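Side-chain contacts in threonine phosphate decarboxylase-like enzyme (Sulfurospirillum multivorans, PDB 6OUX), which catalyses the pyridoxal phosphate-dependent decarboxylation of L-serine O-phosphate to ethanolamine O-phosphate, a step in the biosynthesis of norcobamide cofactors: residues 66-70 / 71-75; 89-92 / 93-97; 283-286 / 287-290; 371-374 / 375-379. All coordinates share one frame; numbering follows the deposited sequence.

Interaction 1 of 4, residues 66-70 / 71-75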
loop_
_atom_site.group_PDB
_atom_site.type_symbol
_atom_site.label_atom_id
_atom_site.label_comp_id
_atom_site.label_asym_id
_atom_site.label_seq_id
_atom_site.Cartn_x
_atom_site.Cartn_y
_atom_site.Cartn_z
ATOM N N GLU A 66 21.244 -7.431 -8.427
ATOM C CA GLU A 66 20.283 -7.757 -9.481
ATOM C C GLU A 66 19.505 -6.557 -10.059
ATOM O O GLU A 66 18.982 -6.644 -11.183
ATOM C CB GLU A 66 19.273 -8.817 -9.035
ATOM C CG GLU A 66 19.890 -10.142 -8.605
ATOM C CD GLU A 66 18.851 -11.233 -8.325
ATOM O OE1 GLU A 66 17.664 -10.922 -8.213
ATOM O OE2 GLU A 66 19.226 -12.419 -8.158
ATOM N N LEU A 67 19.408 -5.476 -9.299
ATOM C CA LEU A 67 18.616 -4.326 -9.773
ATOM C C LEU A 67 19.421 -3.105 -10.007
ATOM O O LEU A 67 19.196 -2.395 -10.984
ATOM C CB LEU A 67 17.489 -3.969 -8.779
ATOM C CG LEU A 67 16.396 -5.028 -8.630
ATOM C CD1 LEU A 67 15.316 -4.485 -7.723
ATOM C CD2 LEU A 67 15.755 -5.505 -9.910
ATOM N N ILE A 68 20.350 -2.825 -9.112
ATOM C CA ILE A 68 21.035 -1.569 -9.154
ATOM C C ILE A 68 22.155 -1.625 -10.155
ATOM O O ILE A 68 22.169 -0.812 -11.067
ATOM C CB ILE A 68 21.563 -1.156 -7.795
ATOM C CG1 ILE A 68 20.410 -1.021 -6.782
ATOM C CG2 ILE A 68 22.345 0.118 -7.901
ATOM C CD1 ILE A 68 19.294 -0.077 -7.130
ATOM N N GLN A 69 23.075 -2.577 -9.996
ATOM C CA GLN A 69 24.257 -2.657 -10.889
ATOM C C GLN A 69 23.919 -3.065 -12.316
ATOM O O GLN A 69 24.675 -2.816 -13.224
ATOM C CB GLN A 69 25.268 -3.665 -10.343
ATOM C CG GLN A 69 25.916 -3.222 -9.091
ATOM C CD GLN A 69 27.070 -4.122 -8.702
ATOM O OE1 GLN A 69 26.961 -5.369 -8.811
ATOM N NE2 GLN A 69 28.185 -3.499 -8.233
ATOM N N THR A 70 22.794 -3.712 -12.526
ATOM C CA THR A 70 22.374 -4.071 -13.860
ATOM C C THR A 70 21.441 -3.026 -14.518
ATOM O O THR A 70 21.023 -3.227 -15.624
ATOM C CB THR A 70 21.525 -5.301 -13.769
ATOM O OG1 THR A 70 20.336 -4.948 -13.003
ATOM C CG2 THR A 70 22.278 -6.419 -13.039
ATOM N N ASN A 71 20.997 -2.004 -13.791
ATOM C CA ASN A 71 19.933 -1.117 -14.303
ATOM C C ASN A 71 18.508 -1.761 -14.464
ATOM O O ASN A 71 17.592 -1.125 -15.016
ATOM C CB ASN A 71 20.412 -0.384 -15.606
ATOM C CG ASN A 71 21.563 0.627 -15.340
ATOM O OD1 ASN A 71 22.475 0.803 -16.158
ATOM N ND2 ASN A 71 21.533 1.268 -14.196
ATOM N N ALA A 72 18.269 -2.948 -13.896
ATOM C CA ALA A 72 16.939 -3.552 -13.965
ATOM C C ALA A 72 15.942 -2.802 -13.088
ATOM O O ALA A 72 14.766 -2.909 -13.307
ATOM C CB ALA A 72 16.964 -5.046 -13.594
ATOM N N TYR A 73 16.433 -2.060 -12.086
ATOM C CA TYR A 73 15.578 -1.158 -11.310
ATOM C C TYR A 73 14.699 -0.239 -12.159
ATOM O O TYR A 73 13.628 0.132 -11.683
ATOM C CB TYR A 73 16.357 -0.370 -10.270
ATOM C CG TYR A 73 17.009 0.843 -10.810
ATOM C CD1 TYR A 73 18.262 0.756 -11.420
ATOM C CD2 TYR A 73 16.352 2.064 -10.820
ATOM C CE1 TYR A 73 18.865 1.876 -11.972
ATOM C CE2 TYR A 73 16.959 3.177 -11.355
ATOM C CZ TYR A 73 18.209 3.085 -11.915
ATOM O OH TYR A 73 18.796 4.169 -12.479
ATOM N N LYS A 74 15.147 0.119 -13.377
ATOM C CA LYS A 74 14.437 1.038 -14.270
ATOM C C LYS A 74 13.047 0.499 -14.641
ATOM O O LYS A 74 12.062 1.184 -14.496
ATOM C CB LYS A 74 15.258 1.329 -15.514
ATOM C CG LYS A 74 16.477 2.177 -15.167
ATOM C CD LYS A 74 17.265 2.652 -16.372
ATOM C CE LYS A 74 18.423 3.525 -15.898
ATOM N NZ LYS A 74 19.295 3.921 -17.048
ATOM N N LYS A 75 13.001 -0.742 -15.080
ATOM C CA LYS A 75 11.783 -1.422 -15.376
ATOM C C LYS A 75 10.957 -1.666 -14.132
ATOM O O LYS A 75 9.777 -1.627 -14.228
ATOM C CB LYS A 75 12.065 -2.794 -15.995
ATOM C CG LYS A 75 12.914 -2.803 -17.258
ATOM C CD LYS A 75 12.395 -1.855 -18.323
ATOM C CE LYS A 75 12.883 -2.260 -19.718
ATOM N NZ LYS A 75 12.127 -3.435 -20.235
#

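Interaction 2 of 4, residues 89-92 / 93-97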
loop_
_atom_site.group_PDB
_atom_site.type_symbol
_atom_site.label_atom_id
_atom_site.label_comp_id
_atom_site.label_asym_id
_atom_site.label_seq_id
_atom_site.Cartn_x
_atom_site.Cartn_y
_atom_site.Cartn_z
ATOM N N LYS A 89 -0.278 -16.865 -7.558
ATOM C CA LYS A 89 0.441 -17.941 -8.181
ATOM C C LYS A 89 1.906 -17.990 -7.789
ATOM O O LYS A 89 2.441 -19.060 -7.604
ATOM C CB LYS A 89 0.212 -17.952 -9.696
ATOM C CG LYS A 89 -1.175 -18.512 -10.009
ATOM C CD LYS A 89 -1.771 -18.002 -11.315
ATOM C CE LYS A 89 -3.216 -18.458 -11.455
ATOM N NZ LYS A 89 -4.083 -17.321 -11.850
ATOM N N VAL A 90 2.551 -16.848 -7.581
ATOM C CA VAL A 90 3.939 -16.871 -7.149
ATOM C C VAL A 90 4.023 -17.512 -5.770
ATOM O O VAL A 90 4.856 -18.360 -5.551
ATOM C CB VAL A 90 4.588 -15.484 -7.203
ATOM C CG1 VAL A 90 5.987 -15.514 -6.637
ATOM C CG2 VAL A 90 4.640 -14.989 -8.644
ATOM N N MET A 91 3.178 -17.081 -4.840
ATOM C CA MET A 91 3.190 -17.583 -3.451
ATOM C C MET A 91 2.807 -19.105 -3.366
ATOM O O MET A 91 3.347 -19.849 -2.545
ATOM C CB MET A 91 2.317 -16.679 -2.544
ATOM C CG MET A 91 2.766 -15.195 -2.341
ATOM S SD MET A 91 4.355 -15.128 -1.476
ATOM C CE MET A 91 3.744 -15.372 0.161
ATOM N N ALA A 92 1.942 -19.588 -4.268
ATOM C CA ALA A 92 1.464 -20.986 -4.201
ATOM C C ALA A 92 2.545 -22.073 -4.250
ATOM O O ALA A 92 2.475 -23.053 -3.511
ATOM C CB ALA A 92 0.430 -21.250 -5.272
ATOM N N GLU A 93 3.501 -21.882 -5.139
ATOM C CA GLU A 93 4.710 -22.670 -5.224
ATOM C C GLU A 93 5.302 -22.898 -3.835
ATOM O O GLU A 93 5.227 -24.026 -3.295
ATOM C CB GLU A 93 5.709 -21.925 -6.135
ATOM C CG GLU A 93 7.148 -22.436 -6.143
ATOM C CD GLU A 93 8.056 -21.514 -6.939
ATOM O OE1 GLU A 93 8.250 -21.765 -8.157
ATOM O OE2 GLU A 93 8.550 -20.519 -6.344
ATOM N N SER A 94 5.833 -21.834 -3.226
ATOM C CA SER A 94 6.584 -22.006 -1.983
ATOM C C SER A 94 5.735 -22.240 -0.755
ATOM O O SER A 94 6.237 -22.815 0.196
ATOM C CB SER A 94 7.543 -20.861 -1.742
ATOM O OG SER A 94 6.860 -19.652 -1.644
ATOM N N LEU A 95 4.483 -21.793 -0.751
ATOM C CA LEU A 95 3.595 -22.071 0.378
ATOM C C LEU A 95 2.947 -23.478 0.353
ATOM O O LEU A 95 2.602 -23.987 1.419
ATOM C CB LEU A 95 2.524 -21.015 0.539
ATOM C CG LEU A 95 2.764 -19.752 1.372
ATOM C CD1 LEU A 95 4.072 -19.045 1.126
ATOM C CD2 LEU A 95 1.637 -18.775 1.111
ATOM N N HIS A 96 2.762 -24.067 -0.836
ATOM C CA HIS A 96 2.162 -25.417 -1.016
ATOM C C HIS A 96 0.707 -25.333 -0.675
ATOM O O HIS A 96 0.167 -26.110 0.130
ATOM C CB HIS A 96 2.869 -26.523 -0.189
ATOM C CG HIS A 96 4.332 -26.613 -0.483
ATOM N ND1 HIS A 96 5.305 -26.502 0.486
ATOM C CD2 HIS A 96 4.986 -26.678 -1.664
ATOM C CE1 HIS A 96 6.495 -26.550 -0.081
ATOM N NE2 HIS A 96 6.328 -26.655 -1.388
ATOM N N VAL A 97 0.077 -24.347 -1.283
ATOM C CA VAL A 97 -1.303 -24.087 -1.035
ATOM C C VAL A 97 -1.890 -23.649 -2.342
ATOM O O VAL A 97 -1.225 -23.020 -3.150
ATOM C CB VAL A 97 -1.500 -22.952 0.003
ATOM C CG1 VAL A 97 -2.953 -22.720 0.241
ATOM C CG2 VAL A 97 -0.838 -23.264 1.352
#

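Interaction 3 of 4, residues 283-286 / 287-290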
loop_
_atom_site.group_PDB
_atom_site.type_symbol
_atom_site.label_atom_id
_atom_site.label_comp_id
_atom_site.label_asym_id
_atom_site.label_seq_id
_atom_site.Cartn_x
_atom_site.Cartn_y
_atom_site.Cartn_z
ATOM N N LEU A 283 8.726 -10.046 -3.416
ATOM C CA LEU A 283 7.834 -11.183 -3.293
ATOM C C LEU A 283 8.333 -12.382 -4.119
ATOM O O LEU A 283 8.338 -13.553 -3.620
ATOM C CB LEU A 283 6.421 -10.827 -3.726
ATOM C CG LEU A 283 5.411 -11.818 -3.194
ATOM C CD1 LEU A 283 5.036 -11.357 -1.795
ATOM C CD2 LEU A 283 4.175 -11.920 -4.085
ATOM N N ARG A 284 8.747 -12.086 -5.354
ATOM C CA ARG A 284 9.236 -13.125 -6.260
ATOM C C ARG A 284 10.603 -13.633 -5.840
ATOM O O ARG A 284 10.916 -14.808 -6.050
ATOM C CB ARG A 284 9.312 -12.639 -7.670
ATOM C CG ARG A 284 7.970 -12.330 -8.298
ATOM C CD ARG A 284 8.177 -11.813 -9.732
ATOM N NE ARG A 284 6.888 -11.522 -10.309
ATOM C CZ ARG A 284 6.087 -12.420 -10.879
ATOM N NH1 ARG A 284 6.466 -13.691 -11.056
ATOM N NH2 ARG A 284 4.906 -12.019 -11.312
ATOM N N LEU A 285 11.395 -12.780 -5.223
ATOM C CA LEU A 285 12.624 -13.216 -4.629
ATOM C C LEU A 285 12.378 -14.233 -3.523
ATOM O O LEU A 285 12.957 -15.318 -3.500
ATOM C CB LEU A 285 13.370 -11.994 -4.088
ATOM C CG LEU A 285 14.753 -12.289 -3.545
ATOM C CD1 LEU A 285 15.710 -12.680 -4.681
ATOM C CD2 LEU A 285 15.186 -11.043 -2.827
ATOM N N PHE A 286 11.474 -13.877 -2.620
ATOM C CA PHE A 286 11.251 -14.595 -1.353
ATOM C C PHE A 286 10.809 -16.016 -1.549
ATOM O O PHE A 286 10.932 -16.800 -0.616
ATOM C CB PHE A 286 10.199 -13.877 -0.492
ATOM C CG PHE A 286 10.618 -12.536 0.025
ATOM C CD1 PHE A 286 11.935 -12.090 -0.017
ATOM C CD2 PHE A 286 9.646 -11.673 0.554
ATOM C CE1 PHE A 286 12.261 -10.818 0.465
ATOM C CE2 PHE A 286 9.966 -10.416 1.019
ATOM C CZ PHE A 286 11.272 -10.002 1.005
ATOM N N VAL A 287 10.381 -16.375 -2.762
ATOM C CA VAL A 287 10.000 -17.770 -3.066
ATOM C C VAL A 287 10.937 -18.529 -3.993
ATOM O O VAL A 287 10.725 -19.723 -4.285
ATOM C CB VAL A 287 8.499 -17.841 -3.484
ATOM C CG1 VAL A 287 7.641 -17.156 -2.420
ATOM C CG2 VAL A 287 8.232 -17.208 -4.840
ATOM N N ARG A 288 12.032 -17.905 -4.416
ATOM C CA ARG A 288 13.034 -18.636 -5.186
ATOM C C ARG A 288 13.777 -19.589 -4.270
ATOM O O ARG A 288 14.169 -19.225 -3.175
ATOM C CB ARG A 288 14.022 -17.706 -5.854
ATOM C CG ARG A 288 13.782 -17.527 -7.342
ATOM C CD ARG A 288 14.163 -16.150 -7.749
ATOM N NE ARG A 288 15.568 -15.925 -7.564
ATOM C CZ ARG A 288 16.170 -14.755 -7.738
ATOM N NH1 ARG A 288 15.481 -13.669 -8.031
ATOM N NH2 ARG A 288 17.475 -14.672 -7.586
ATOM N N GLU A 289 13.959 -20.819 -4.736
ATOM C CA GLU A 289 14.807 -21.836 -4.109
ATOM C C GLU A 289 16.195 -21.362 -3.666
ATOM O O GLU A 289 16.640 -21.670 -2.551
ATOM C CB GLU A 289 14.966 -23.027 -5.094
ATOM C CG GLU A 289 15.934 -24.122 -4.654
ATOM C CD GLU A 289 17.374 -23.894 -5.110
ATOM O OE1 GLU A 289 17.590 -23.667 -6.330
ATOM O OE2 GLU A 289 18.292 -23.959 -4.248
ATOM N N ASP A 290 16.919 -20.731 -4.577
ATOM C CA ASP A 290 18.292 -20.291 -4.307
ATOM C C ASP A 290 18.378 -19.154 -3.245
ATOM O O ASP A 290 19.260 -19.128 -2.375
ATOM C CB ASP A 290 18.976 -19.853 -5.608
ATOM C CG ASP A 290 18.151 -18.804 -6.424
ATOM O OD1 ASP A 290 16.949 -19.008 -6.711
ATOM O OD2 ASP A 290 18.723 -17.773 -6.818
#

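Interaction 4 of 4, residues 371-374 / 375-379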
loop_
_atom_site.group_PDB
_atom_site.type_symbol
_atom_site.label_atom_id
_atom_site.label_comp_id
_atom_site.label_asym_id
_atom_site.label_seq_id
_atom_site.Cartn_x
_atom_site.Cartn_y
_atom_site.Cartn_z
ATOM N N ALA A 371 14.257 -4.867 20.299
ATOM C CA ALA A 371 14.393 -5.721 19.124
ATOM C C ALA A 371 15.816 -6.265 19.061
ATOM O O ALA A 371 16.773 -5.524 19.348
ATOM C CB ALA A 371 14.120 -4.910 17.873
ATOM N N GLY A 372 15.985 -7.509 18.670
ATOM C CA GLY A 372 17.299 -8.128 18.625
ATOM C C GLY A 372 17.975 -7.616 17.384
ATOM O O GLY A 372 17.320 -7.513 16.329
ATOM N N ARG A 373 19.222 -7.149 17.541
ATOM C CA ARG A 373 20.012 -6.629 16.412
ATOM C C ARG A 373 21.169 -7.585 16.004
ATOM O O ARG A 373 21.079 -8.809 16.199
ATOM C CB ARG A 373 20.523 -5.217 16.747
ATOM C CG ARG A 373 19.457 -4.224 17.138
ATOM C CD ARG A 373 18.169 -4.302 16.355
ATOM N NE ARG A 373 18.353 -4.016 14.948
ATOM C CZ ARG A 373 17.496 -4.383 13.994
ATOM N NH1 ARG A 373 16.336 -5.037 14.292
ATOM N NH2 ARG A 373 17.797 -4.086 12.731
ATOM N N THR A 374 22.246 -7.038 15.457
ATOM C CA THR A 374 23.397 -7.829 15.142
ATOM C C THR A 374 24.116 -8.111 16.469
ATOM O O THR A 374 23.862 -7.430 17.499
ATOM C CB THR A 374 24.366 -7.057 14.197
ATOM O OG1 THR A 374 24.844 -5.875 14.851
ATOM C CG2 THR A 374 23.676 -6.647 12.877
ATOM N N ARG A 375 25.085 -9.016 16.431
ATOM C CA ARG A 375 25.866 -9.333 17.616
ATOM C C ARG A 375 26.535 -8.111 18.205
ATOM O O ARG A 375 26.520 -7.961 19.414
ATOM C CB ARG A 375 26.874 -10.495 17.415
ATOM C CG ARG A 375 27.511 -10.976 18.744
ATOM C CD ARG A 375 28.670 -11.952 18.599
ATOM N NE ARG A 375 28.215 -13.179 17.956
ATOM C CZ ARG A 375 28.668 -13.661 16.791
ATOM N NH1 ARG A 375 29.652 -13.054 16.109
ATOM N NH2 ARG A 375 28.125 -14.762 16.297
ATOM N N GLU A 376 27.131 -7.257 17.356
ATOM C CA GLU A 376 27.833 -6.065 17.833
ATOM C C GLU A 376 26.872 -5.088 18.515
ATOM O O GLU A 376 27.144 -4.562 19.585
ATOM C CB GLU A 376 28.547 -5.351 16.669
ATOM C CG GLU A 376 30.070 -5.396 16.795
ATOM C CD GLU A 376 30.756 -5.323 15.436
ATOM O OE1 GLU A 376 31.396 -4.274 15.142
ATOM O OE2 GLU A 376 30.644 -6.328 14.671
ATOM N N GLU A 377 25.727 -4.885 17.882
ATOM C CA GLU A 377 24.729 -3.992 18.426
ATOM C C GLU A 377 24.155 -4.557 19.725
ATOM O O GLU A 377 23.957 -3.793 20.690
ATOM C CB GLU A 377 23.668 -3.690 17.379
ATOM C CG GLU A 377 24.217 -2.821 16.253
ATOM C CD GLU A 377 23.199 -2.460 15.225
ATOM O OE1 GLU A 377 23.225 -1.366 14.697
ATOM O OE2 GLU A 377 22.414 -3.318 14.864
ATOM N N ASN A 378 23.872 -5.851 19.788
ATOM C CA ASN A 378 23.374 -6.430 21.015
ATOM C C ASN A 378 24.352 -6.222 22.137
ATOM O O ASN A 378 23.935 -5.921 23.237
ATOM C CB ASN A 378 23.009 -7.916 20.881
ATOM C CG ASN A 378 21.776 -8.133 19.960
ATOM O OD1 ASN A 378 21.017 -7.195 19.723
ATOM N ND2 ASN A 378 21.671 -9.281 19.371
ATOM N N ASN A 379 25.660 -6.349 21.863
ATOM C CA ASN A 379 26.648 -6.207 22.930
ATOM C C ASN A 379 26.570 -4.794 23.503
ATOM O O ASN A 379 26.600 -4.631 24.720
ATOM C CB ASN A 379 28.043 -6.549 22.379
ATOM C CG ASN A 379 29.095 -6.701 23.467
ATOM O OD1 ASN A 379 28.965 -7.516 24.389
ATOM N ND2 ASN A 379 30.186 -5.909 23.353
HETATM O O HOH W 1 19.589 -10.689 17.504
#

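Interaction 1 of 4, residues 66-70 / 71-75
Thr70 OG1 is gripped twice: it accepts the backbone N-H of Ala72 (OG1 to Ala72 N 3.0 Å, 158° at the hydrogen) and donates to the backbone of the preceding turn (OG1 to Glu66 O 2.8 Å), reaching that oxygen from above the carbonyl plane. With chi1 at 64° the hydroxyl sits between the backbone N and the carbonyl carbon, which places it over its own main chain and within range of both partners. Threonine suits the place because one short hydroxyl can both donate and accept where the helix gives way to a turn.

The backbone turns away here through a type I beta turn from Ile68 to Asn71, closed by Asn71 N on Ile68 O at 3.2 Å. Asn71 then takes positive phi, a conformation asparagine tolerates better than most residues, and breaks the helical path. Two residues on, Tyr73 N donates to Leu67 O (3.0 Å, 166°). The same carbonyl oxygen lies in the plane of the Tyr73 ring, at its edge, with CD1 3.3 Å from Leu67 O.

Apolar side chains also meet across the bend. Leu67 CD2 meets the methyl of Ala72 (CD2 to CB 3.9 Å), a small group that touches the threonine hydroxyl as well, while Ile68 CD1 comes to 4.3 Å from Tyr73 CB.

The bend joins helix 53-68 to helix 73-78. Leu67 packs on Ile278 and Tyr281 of helix 277-286, whereas Ile68, Tyr73 and Lys74 face the second subunit, against its Tyr73, Asp64 and Leu60 respectively.

Interaction 2 of 4, residues 89-92 / 93-97
Leu95 N donates to Met91 O (2.9 Å, nearly along the C=O axis) and His96 N to Ala92 O (2.9 Å, a more bent 143° at the hydrogen), two successive bonds of the last turn of helix 84-95. This is a helix C-terminus ended by a residue of positive phi: His96 leaves the helical path, and the chain passes into the extended Val97.

On the flank facing the sheet, Met91 and Leu95 stand one turn apart. The methionine chain is bent at chi2 (-65°) and chi3 (-80°), which curls its terminal methyl toward the branched end of the leucine: Met91 CE is 3.8 Å from Leu95 CD1 and a little farther from CD2. The two side chains cross at a slant. A flexible unbranched chain beside a forked one fills an irregular hydrophobic surface well, and both reach Ile102 of strand 102-105 and Tyr255 of strand 254-257, so this face of the helix lies on the sheet.

Val90, Glu93 and Ser94 look another way, toward Val287 in the link between two later helices. At the end of the turn the side chain of Ala92 is a bare methyl, small enough for the departing chain to come back close over it: Ala92 CB lies 3.2 Å from Val97 O.

Interaction 3 of 4, residues 283-286 / 287-290
The short link between helix 277-286 and helix 289-314 is a sharp turn whose last residue, Arg288, occupies the N-cap position of the second helix. Its backbone amide still belongs to the first: Arg288 N donates to Leu285 O (2.9 Å, 160°), coming from above the carbonyl plane.

Leu285 and Arg288 carry the side-chain contact. With CG anti to the backbone N (chi1 -175°), Leu285 sends its CD1 methyl over one face of the guanidinium, close to its rim, 3.5 Å from Arg288 NH1 and 3.7 Å from Arg288 CZ. The flat cation offers an apolar face to the leucine and keeps its N-H groups for acceptors lying near its plane. Two of these bonds go to one carboxylate, giving a two-pronged but weak salt bridge: Arg288 NE to Asp290 OD1 is 3.5 Å, and Arg288 NH2 to Asp290 OD2 is 3.4 Å. The stronger partner of NH2 is Glu66, on helix 53-68. Two acidic groups beside one guanidinium should together stabilise its positive charge.

Val287 is buried. Its CG2 lies 3.8 Å from Arg284 O and near Leu283 O, carbonyls of the last turn of the first helix, and helix 84-95 covers the compact branched side chain. Phe286, by contrast, stacks on Phe246.

Such a tight junction between two helices, leading into a long one, is consistent with the fold type I of PLP enzymes, where a long helix typically runs from the large toward the small domain.

Interaction 4 of 4, residues 371-374 / 375-379
Hydrogen bonds dominate where Arg373 and Thr374 lead into the helix at 375. The side-chain amide of Asn378 clasps the backbone of Arg373: OD1 accepts Arg373 N (2.8 Å, 156°), while Asn378 ND2 gives a weak bond to Arg373 O (3.3 Å), a link doubled by a water. Asparagine fits because its side chain mimics a peptide group. At the N-cap, Thr374 chi1 of 62° holds OG1 between backbone N and carbonyl carbon, where this short hydroxyl, well suited to a first-turn amide, accepts a weak bond from Glu377 N (3.3 Å). Thr374 O takes Asn378 N (2.8 Å).

Charge plays a looser part. Glu377 OE2 lies near the guanidinium plane of Arg373, 4.1 Å from Arg373 NE, beyond a salt bridge, with the two flat groups 50° apart.

In van der Waals contact, Glu377 CG passes Thr374 OG1 at 3.4 Å, and Glu377 OE2 touches Arg373 CB at 3.3 Å.

The Arg373 side chain lies about 11 Å from that of Arg355, which probably binds O-phospho-L-serine. The loop joins strand 367-371 to helix 375-388; Asn378 ND2 also bonds Glu305 of helix 289-314, Thr374 packs on helix 53-68, and Arg373 and Glu377 meet strand 45-46.

From the N terminus the four contacts come in series, none nesting in or crossing another, and each closes only a turn or a helix end. Interaction 1 bends the chain between helices 53-68 and 73-78, interaction 2 ends helix 84-95, and interaction 3 turns helix 277-286 into helix 289-314. Folding brings this last one back to both earlier ones: a salt bridge from Glu66 OE2 to Arg288 NH2 (2.9 Å) ties interactions 1 and 3, and Val287 packs against helix 84-95 of interaction 2. Interaction 4, which starts the final helix 375-388, stands apart, its nearest atoms about 15 Å from those of interaction 3.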